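Local coordinates for protein putative glucoamylase (Bacteroides caccae ATCC 43185, PDB 4QT9) that probably hydrolyses glucosidic bonds, as a putative glucoamylase built on an alpha/alpha toroid fold, although its natural substrate is not established, at residues A[88-92]-A[155-159]; A[182-186]-A[226-231]; A[202-206]-A[251-255]. All coordinates share one frame; numbering follows the deposited sequence.

Interaction 1 of 3, residues A[88-92]-A[155-159]; sequences REEGL and GNDKE
A helix-capping box joined to a salt bridge ties the first turns of helices 88-104 and 157-172 together, with R88 of one helix gripping E159 of the other. The grip is side-on and bidentate: R88 NE donates to E159 OE2 at 2.8 Å and R88 NH2 to E159 OE1 at 2.7 Å, both bonds almost straight. Each carboxylate oxygen is met on its syn side, and the guanidinium and carboxylate planes are turned by only 24°. The arginine gets there by extending fully from CG to NE, with CG anti to the backbone N (chi1 179°), and it crosses the glutamate at about a right angle.

The carboxylate is also held from within its own segment, where N156 N donates to E159 OE1 at 2.8 Å, on the anti side. OE1 therefore accepts two donors, while a water joins E159 OE2 to the carbonyl oxygen R88 O. The bonds from R88 NE, R88 NH2 and N156 N fix the rotation of the carboxylate and would be expected to favour its charged form. E159 N returns a bond of 2.8 Å to N156 OD1, which closes the capping box. N156 ND2 lies over one face of the R88 guanidinium.

One turn further along, L92 points toward helix 157-172. Its CD1 lies 3.9 Å from E159 CG and its CD2 lies 4.0 Å from K158 CB, and both L92 and E159 also touch Y152 of helix 135-152. The arrangement is a capping box whose glutamate also accepts a salt bridge from the neighbouring helix, at the surface of an alpha/alpha toroid protein.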
loop_
_atom_site.group_PDB
_atom_site.type_symbol
_atom_site.label_atom_id
_atom_site.label_comp_id
_atom_site.label_asym_id
_atom_site.label_seq_id
_atom_site.Cartn_x
_atom_site.Cartn_y
_atom_site.Cartn_z
ATOM N N ARG A 88 -17.208 -0.078 18.675
ATOM C CA ARG A 88 -17.339 -1.371 17.994
ATOM C C ARG A 88 -18.509 -1.324 16.985
ATOM O O ARG A 88 -18.380 -1.835 15.871
ATOM C CB ARG A 88 -17.595 -2.482 19.056
ATOM C CG ARG A 88 -17.786 -3.892 18.512
ATOM C CD ARG A 88 -18.092 -4.895 19.609
ATOM N NE ARG A 88 -17.976 -6.281 19.139
ATOM C CZ ARG A 88 -17.931 -7.351 19.931
ATOM N NH1 ARG A 88 -17.983 -7.212 21.251
ATOM N NH2 ARG A 88 -17.817 -8.565 19.412
ATOM N N GLU A 89 -19.649 -0.707 17.398
ATOM C CA GLU A 89 -20.887 -0.554 16.615
ATOM C C GLU A 89 -20.662 0.368 15.413
ATOM O O GLU A 89 -21.094 0.024 14.308
ATOM C CB GLU A 89 -22.053 -0.021 17.490
ATOM C CG GLU A 89 -22.422 -0.906 18.674
ATOM C CD GLU A 89 -21.433 -1.027 19.827
ATOM O OE1 GLU A 89 -20.746 -0.029 20.165
ATOM O OE2 GLU A 89 -21.354 -2.139 20.400
ATOM N N GLU A 90 -19.968 1.512 15.616
ATOM C CA GLU A 90 -19.625 2.451 14.538
ATOM C C GLU A 90 -18.695 1.818 13.486
ATOM O O GLU A 90 -18.896 2.027 12.281
ATOM C CB GLU A 90 -18.955 3.709 15.090
ATOM C CG GLU A 90 -19.919 4.672 15.750
ATOM C CD GLU A 90 -19.268 5.802 16.527
ATOM O OE1 GLU A 90 -18.179 5.596 17.115
ATOM O OE2 GLU A 90 -19.878 6.894 16.574
ATOM N N GLY A 91 -17.685 1.084 13.949
ATOM C CA GLY A 91 -16.745 0.416 13.066
ATOM C C GLY A 91 -17.404 -0.652 12.210
ATOM O O GLY A 91 -17.085 -0.787 11.026
ATOM N N LEU A 92 -18.337 -1.404 12.797
ATOM C CA LEU A 92 -19.092 -2.449 12.082
ATOM C C LEU A 92 -20.031 -1.792 11.074
ATOM O O LEU A 92 -20.171 -2.304 9.965
ATOM C CB LEU A 92 -19.874 -3.340 13.065
ATOM C CG LEU A 92 -20.696 -4.502 12.471
ATOM C CD1 LEU A 92 -19.789 -5.560 11.871
ATOM C CD2 LEU A 92 -21.610 -5.110 13.520
ATOM N N GLY A 155 -15.948 -13.004 16.006
ATOM C CA GLY A 155 -16.721 -11.989 16.717
ATOM C C GLY A 155 -18.140 -12.413 17.033
ATOM O O GLY A 155 -18.430 -13.602 17.161
ATOM N N ASN A 156 -19.050 -11.439 17.179
ATOM C CA ASN A 156 -20.448 -11.770 17.439
ATOM C C ASN A 156 -21.108 -12.216 16.108
ATOM O O ASN A 156 -20.451 -12.165 15.062
ATOM C CB ASN A 156 -21.163 -10.585 18.100
ATOM C CG ASN A 156 -21.239 -9.327 17.282
ATOM O OD1 ASN A 156 -21.249 -9.345 16.046
ATOM N ND2 ASN A 156 -21.394 -8.213 17.958
ATOM N N ASP A 157 -22.388 -12.633 16.135
ATOM C CA ASP A 157 -23.097 -13.116 14.946
ATOM C C ASP A 157 -23.133 -12.092 13.788
ATOM O O ASP A 157 -22.999 -12.490 12.630
ATOM C CB ASP A 157 -24.522 -13.564 15.312
ATOM C CG ASP A 157 -24.582 -14.911 16.032
ATOM O OD1 ASP A 157 -23.498 -15.490 16.319
ATOM O OD2 ASP A 157 -25.713 -15.402 16.287
ATOM N N LYS A 158 -23.277 -10.802 14.092
ATOM C CA LYS A 158 -23.333 -9.747 13.074
ATOM C C LYS A 158 -21.968 -9.541 12.431
ATOM O O LYS A 158 -21.888 -9.290 11.225
ATOM C CB LYS A 158 -23.841 -8.442 13.684
ATOM C CG LYS A 158 -25.219 -8.607 14.327
ATOM C CD LYS A 158 -25.791 -7.295 14.803
ATOM C CE LYS A 158 -25.124 -6.734 16.025
ATOM N NZ LYS A 158 -25.571 -5.341 16.293
ATOM N N GLU A 159 -20.899 -9.657 13.237
ATOM C CA GLU A 159 -19.506 -9.565 12.789
ATOM C C GLU A 159 -19.151 -10.767 11.908
ATOM O O GLU A 159 -18.570 -10.568 10.839
ATOM C CB GLU A 159 -18.566 -9.476 13.989
ATOM C CG GLU A 159 -18.524 -8.073 14.581
ATOM C CD GLU A 159 -17.977 -7.931 15.990
ATOM O OE1 GLU A 159 -17.831 -8.956 16.696
ATOM O OE2 GLU A 159 -17.721 -6.777 16.400
HETATM O O HOH W 1 -19.135 -4.818 15.847
#

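Interaction 2 of 3, residues A[182-186]-A[226-231]; sequences GQNVL and AVYHDG
N184 and V185, in the loop that runs from helix 157-172 to strand 189-190, lie against helix 225-232, and the contact has a close apolar side and a wetter polar one. On the close side the backbones almost meet: V185 CA is 4.1 Å from G231 CA, a distance possible because the glycine carries no side chain. V185 CG2 rests on the same G231 CA at 3.8 Å, reaching it because this branch is anti to the backbone N. V227 completes the apolar part. Its CG1 meets L186 CG at 3.8 Å, the two side chains crossing at about a right angle, and its CG2 faces N184. Y212 of helix 209-217 touches both V185 and V227.

The other side is polar and hydrated. N184 lies beside D230, pointing the same way, with amide and carboxylate planes 86° apart. One water donates to D230 OD2 at 2.9 Å and accepts a weak bond from N184 ND2. A second water donates to N184 O at 2.8 Å and makes a long, weak bond to D230 O. A226 CB lies 3.7 Å from N184 OD1, which also takes a weak bond from R179.

N184 O sits 3.0 Å from G231 N, but the angle is too poor for a hydrogen bond, and G231 N makes a weak bond to V227 O within its helix. The chemistry implies that between these two segments close apolar packing is joined to polar groups bridged by water.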
loop_
_atom_site.group_PDB
_atom_site.type_symbol
_atom_site.label_atom_id
_atom_site.label_comp_id
_atom_site.label_asym_id
_atom_site.label_seq_id
_atom_site.Cartn_x
_atom_site.Cartn_y
_atom_site.Cartn_z
ATOM N N GLY A 182 -3.531 -19.185 -19.439
ATOM C CA GLY A 182 -2.615 -20.170 -18.864
ATOM C C GLY A 182 -1.118 -19.907 -18.933
ATOM O O GLY A 182 -0.327 -20.839 -18.788
ATOM N N GLN A 183 -0.696 -18.654 -19.078
ATOM C CA GLN A 183 0.739 -18.363 -19.087
ATOM C C GLN A 183 1.251 -18.456 -17.643
ATOM O O GLN A 183 0.438 -18.437 -16.718
ATOM C CB GLN A 183 1.006 -16.969 -19.718
ATOM C CG GLN A 183 0.516 -16.853 -21.173
ATOM C CD GLN A 183 0.884 -15.544 -21.813
ATOM O OE1 GLN A 183 1.817 -14.877 -21.399
ATOM N NE2 GLN A 183 0.153 -15.135 -22.836
ATOM N N ASN A 184 2.558 -18.598 -17.439
ATOM C CA ASN A 184 3.111 -18.678 -16.073
ATOM C C ASN A 184 3.596 -17.306 -15.611
ATOM O O ASN A 184 4.771 -17.088 -15.321
ATOM C CB ASN A 184 4.204 -19.742 -15.982
ATOM C CG ASN A 184 3.622 -21.120 -16.109
ATOM O OD1 ASN A 184 2.596 -21.450 -15.497
ATOM N ND2 ASN A 184 4.214 -21.924 -16.947
ATOM N N VAL A 185 2.643 -16.374 -15.543
ATOM C CA VAL A 185 2.842 -14.965 -15.168
ATOM C C VAL A 185 1.458 -14.358 -14.966
ATOM O O VAL A 185 0.478 -14.865 -15.531
ATOM C CB VAL A 185 3.661 -14.210 -16.267
ATOM C CG1 VAL A 185 2.871 -14.095 -17.582
ATOM C CG2 VAL A 185 4.140 -12.834 -15.780
ATOM N N LEU A 186 1.377 -13.270 -14.197
ATOM C CA LEU A 186 0.130 -12.535 -14.012
ATOM C C LEU A 186 0.218 -11.206 -14.738
ATOM O O LEU A 186 1.219 -10.508 -14.603
ATOM C CB LEU A 186 -0.167 -12.298 -12.515
ATOM C CG LEU A 186 -0.485 -13.539 -11.695
ATOM C CD1 LEU A 186 -0.396 -13.234 -10.214
ATOM C CD2 LEU A 186 -1.865 -14.094 -12.073
ATOM N N ALA A 226 4.304 -22.345 -10.525
ATOM C CA ALA A 226 5.097 -21.958 -11.709
ATOM C C ALA A 226 4.857 -20.485 -12.092
ATOM O O ALA A 226 5.770 -19.818 -12.581
ATOM C CB ALA A 226 4.771 -22.870 -12.886
ATOM N N VAL A 227 3.655 -19.979 -11.836
ATOM C CA VAL A 227 3.288 -18.578 -12.114
ATOM C C VAL A 227 4.213 -17.647 -11.312
ATOM O O VAL A 227 4.703 -16.672 -11.881
ATOM C CB VAL A 227 1.785 -18.309 -11.858
ATOM C CG1 VAL A 227 1.452 -16.812 -11.903
ATOM C CG2 VAL A 227 0.936 -19.078 -12.859
ATOM N N TYR A 228 4.504 -17.982 -10.031
ATOM C CA TYR A 228 5.431 -17.206 -9.181
ATOM C C TYR A 228 6.906 -17.411 -9.591
ATOM O O TYR A 228 7.627 -16.438 -9.693
ATOM C CB TYR A 228 5.248 -17.592 -7.701
ATOM C CG TYR A 228 6.230 -16.933 -6.750
ATOM C CD1 TYR A 228 6.040 -15.624 -6.318
ATOM C CD2 TYR A 228 7.305 -17.643 -6.225
ATOM C CE1 TYR A 228 6.927 -15.019 -5.434
ATOM C CE2 TYR A 228 8.202 -17.047 -5.341
ATOM C CZ TYR A 228 8.022 -15.726 -4.966
ATOM O OH TYR A 228 8.918 -15.119 -4.115
ATOM N N HIS A 229 7.355 -18.661 -9.811
ATOM C CA HIS A 229 8.744 -18.983 -10.136
ATOM C C HIS A 229 9.151 -18.550 -11.557
ATOM O O HIS A 229 10.255 -18.001 -11.719
ATOM C CB HIS A 229 9.002 -20.473 -9.907
ATOM C CG HIS A 229 9.002 -20.812 -8.448
ATOM N ND1 HIS A 229 9.987 -20.323 -7.590
ATOM C CD2 HIS A 229 8.103 -21.500 -7.719
ATOM C CE1 HIS A 229 9.660 -20.743 -6.381
ATOM N NE2 HIS A 229 8.540 -21.462 -6.408
ATOM N N ASP A 230 8.274 -18.753 -12.568
ATOM C CA ASP A 230 8.566 -18.349 -13.959
ATOM C C ASP A 230 8.245 -16.872 -14.227
ATOM O O ASP A 230 8.947 -16.255 -15.022
ATOM C CB ASP A 230 7.783 -19.209 -14.994
ATOM C CG ASP A 230 8.012 -20.720 -14.994
ATOM O OD1 ASP A 230 8.798 -21.213 -14.145
ATOM O OD2 ASP A 230 7.407 -21.412 -15.845
ATOM N N GLY A 231 7.155 -16.348 -13.649
ATOM C CA GLY A 231 6.688 -14.975 -13.866
ATOM C C GLY A 231 7.252 -13.925 -12.939
ATOM O O GLY A 231 7.936 -12.997 -13.398
HETATM O O HOH W 2 6.490 -16.610 -17.483
HETATM O O HOH W 3 6.813 -20.578 -18.521
#

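Interaction 3 of 3, residues A[202-206]-A[251-255]; sequences IHGYN and LRYQG
Y205 meets L251 and Y253 because its CG lies anti to the backbone N (chi1 -176°), while R252 bends at its third torsion (chi3 59°) to turn the edge of its guanidinium to G204 O. The Y205 edge is directed at the face of Y253 in an offset edge-to-face pair, centroids 5.6 Å apart and planes at 70°. L251 CD1 packs obliquely on Y205 CD1 at 3.6 Å. Beyond the segments, the Y205 hydroxyl bonds to W263 O and that of Y253 to E287.

The carbonyl oxygen of G204 is gripped from opposite faces of its plane. Q254 NE2 donates at 2.9 Å in a nearly straight bond, coming from well above the carbonyl plane. R252 NH2, which also bonds to Q234 OE1, approaches at 2.7 Å, tilted from that plane, in a more bent bond, and R252 NE adds a weak one. Q254 NE2 also lies over one face of the R252 guanidinium, offset toward its rim.

The backbones pair through Y205 alone: Y205 N donates to R252 O at 2.8 Å, and Q254 N to Y205 O at 3.0 Å. A cis peptide bond precedes Y205, and the N206 side chain is about 4 Å from a bound acetate, probably from the crystallisation liquor. The two backbone bonds have the pattern of a parallel beta-bridge between Y205 and Y253, here joining two irregular loops of the alpha/alpha toroid.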
loop_
_atom_site.group_PDB
_atom_site.type_symbol
_atom_site.label_atom_id
_atom_site.label_comp_id
_atom_site.label_asym_id
_atom_site.label_seq_id
_atom_site.Cartn_x
_atom_site.Cartn_y
_atom_site.Cartn_z
ATOM N N ILE A 202 3.669 -8.988 -14.956
ATOM C CA ILE A 202 4.427 -8.441 -13.820
ATOM C C ILE A 202 5.617 -9.315 -13.397
ATOM O O ILE A 202 5.465 -10.464 -12.947
ATOM C CB ILE A 202 3.488 -8.111 -12.626
ATOM C CG1 ILE A 202 2.524 -6.985 -13.017
ATOM C CG2 ILE A 202 4.268 -7.736 -11.359
ATOM C CD1 ILE A 202 1.162 -7.111 -12.412
ATOM N N HIS A 203 6.815 -8.721 -13.506
ATOM C CA HIS A 203 8.061 -9.365 -13.122
ATOM C C HIS A 203 8.636 -8.625 -11.914
ATOM O O HIS A 203 8.536 -7.404 -11.854
ATOM C CB HIS A 203 9.067 -9.385 -14.302
ATOM C CG HIS A 203 8.532 -10.009 -15.563
ATOM N ND1 HIS A 203 8.128 -11.339 -15.605
ATOM C CD2 HIS A 203 8.362 -9.464 -16.790
ATOM C CE1 HIS A 203 7.737 -11.553 -16.852
ATOM N NE2 HIS A 203 7.867 -10.451 -17.602
ATOM N N GLY A 204 9.235 -9.345 -10.965
ATOM C CA GLY A 204 9.808 -8.674 -9.796
ATOM C C GLY A 204 11.207 -8.127 -10.021
ATOM O O GLY A 204 11.827 -8.450 -11.031
ATOM N N TYR A 205 11.754 -7.324 -9.085
ATOM C CA TYR A 205 11.065 -6.897 -7.872
ATOM C C TYR A 205 10.452 -5.519 -8.089
ATOM O O TYR A 205 11.073 -4.644 -8.690
ATOM C CB TYR A 205 12.025 -6.878 -6.633
ATOM C CG TYR A 205 11.286 -6.534 -5.351
ATOM C CD1 TYR A 205 10.619 -7.514 -4.622
ATOM C CD2 TYR A 205 11.191 -5.217 -4.909
ATOM C CE1 TYR A 205 9.869 -7.190 -3.491
ATOM C CE2 TYR A 205 10.445 -4.880 -3.781
ATOM C CZ TYR A 205 9.771 -5.867 -3.086
ATOM O OH TYR A 205 9.052 -5.526 -1.964
ATOM N N ASN A 206 9.246 -5.331 -7.564
ATOM C CA ASN A 206 8.516 -4.057 -7.548
ATOM C C ASN A 206 7.518 -4.159 -6.386
ATOM O O ASN A 206 7.577 -5.109 -5.617
ATOM C CB ASN A 206 7.884 -3.656 -8.935
ATOM C CG ASN A 206 6.869 -4.626 -9.490
ATOM O OD1 ASN A 206 6.233 -5.378 -8.763
ATOM N ND2 ASN A 206 6.688 -4.632 -10.795
ATOM N N LEU A 251 18.124 -8.052 -4.416
ATOM C CA LEU A 251 17.214 -8.247 -5.538
ATOM C C LEU A 251 17.454 -7.333 -6.722
ATOM O O LEU A 251 18.046 -6.261 -6.575
ATOM C CB LEU A 251 15.747 -8.041 -5.057
ATOM C CG LEU A 251 15.299 -8.871 -3.855
ATOM C CD1 LEU A 251 13.917 -8.500 -3.433
ATOM C CD2 LEU A 251 15.393 -10.395 -4.145
ATOM N N ARG A 252 16.916 -7.751 -7.891
ATOM C CA ARG A 252 16.858 -6.969 -9.112
ATOM C C ARG A 252 15.596 -6.091 -9.023
ATOM O O ARG A 252 14.492 -6.624 -9.003
ATOM C CB ARG A 252 16.798 -7.890 -10.351
ATOM C CG ARG A 252 16.480 -7.111 -11.637
ATOM C CD ARG A 252 15.919 -7.975 -12.749
ATOM N NE ARG A 252 14.673 -8.664 -12.399
ATOM C CZ ARG A 252 14.143 -9.636 -13.134
ATOM N NH1 ARG A 252 14.728 -10.018 -14.262
ATOM N NH2 ARG A 252 13.021 -10.234 -12.748
ATOM N N TYR A 253 15.760 -4.764 -8.956
ATOM C CA TYR A 253 14.645 -3.814 -8.917
ATOM C C TYR A 253 14.297 -3.474 -10.367
ATOM O O TYR A 253 15.183 -3.223 -11.176
ATOM C CB TYR A 253 15.014 -2.573 -8.067
ATOM C CG TYR A 253 15.134 -2.921 -6.596
ATOM C CD1 TYR A 253 16.275 -3.551 -6.095
ATOM C CD2 TYR A 253 14.088 -2.683 -5.720
ATOM C CE1 TYR A 253 16.352 -3.963 -4.764
ATOM C CE2 TYR A 253 14.154 -3.086 -4.387
ATOM C CZ TYR A 253 15.286 -3.732 -3.914
ATOM O OH TYR A 253 15.342 -4.103 -2.594
ATOM N N GLN A 254 13.026 -3.505 -10.710
ATOM C CA GLN A 254 12.589 -3.276 -12.085
ATOM C C GLN A 254 12.918 -1.882 -12.610
ATOM O O GLN A 254 12.344 -0.910 -12.146
ATOM C CB GLN A 254 11.080 -3.544 -12.213
ATOM C CG GLN A 254 10.776 -5.030 -12.257
ATOM C CD GLN A 254 11.233 -5.682 -13.528
ATOM O OE1 GLN A 254 11.138 -5.104 -14.606
ATOM N NE2 GLN A 254 11.692 -6.923 -13.446
ATOM N N GLY A 255 13.832 -1.815 -13.579
ATOM C CA GLY A 255 14.227 -0.565 -14.233
ATOM C C GLY A 255 14.945 0.469 -13.381
ATOM O O GLY A 255 14.942 1.653 -13.730
#

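In the fold
Interaction 1, a surface contact, joins helices 88-104 and 157-172 on the opposite side of the chain's centre from interaction 3, their nearest atoms about 30 Å apart. Interactions 2 and 3 are neighbours whose segments alternate along the chain, and through them helix 225-232 and the loops around 182-186 and 202-206 are joined: G231 O lies 2.8 Å from H203 ND1 and L186 O 2.9 Å from I202 N, both probable hydrogen bonds. Chemistry follows place. Interaction 1, at the surface, relies on a charged pair, partly buried interaction 2 on apolar contacts and waters, and buried interaction 3 on backbone pairing, aromatic packing and a shared carbonyl acceptor.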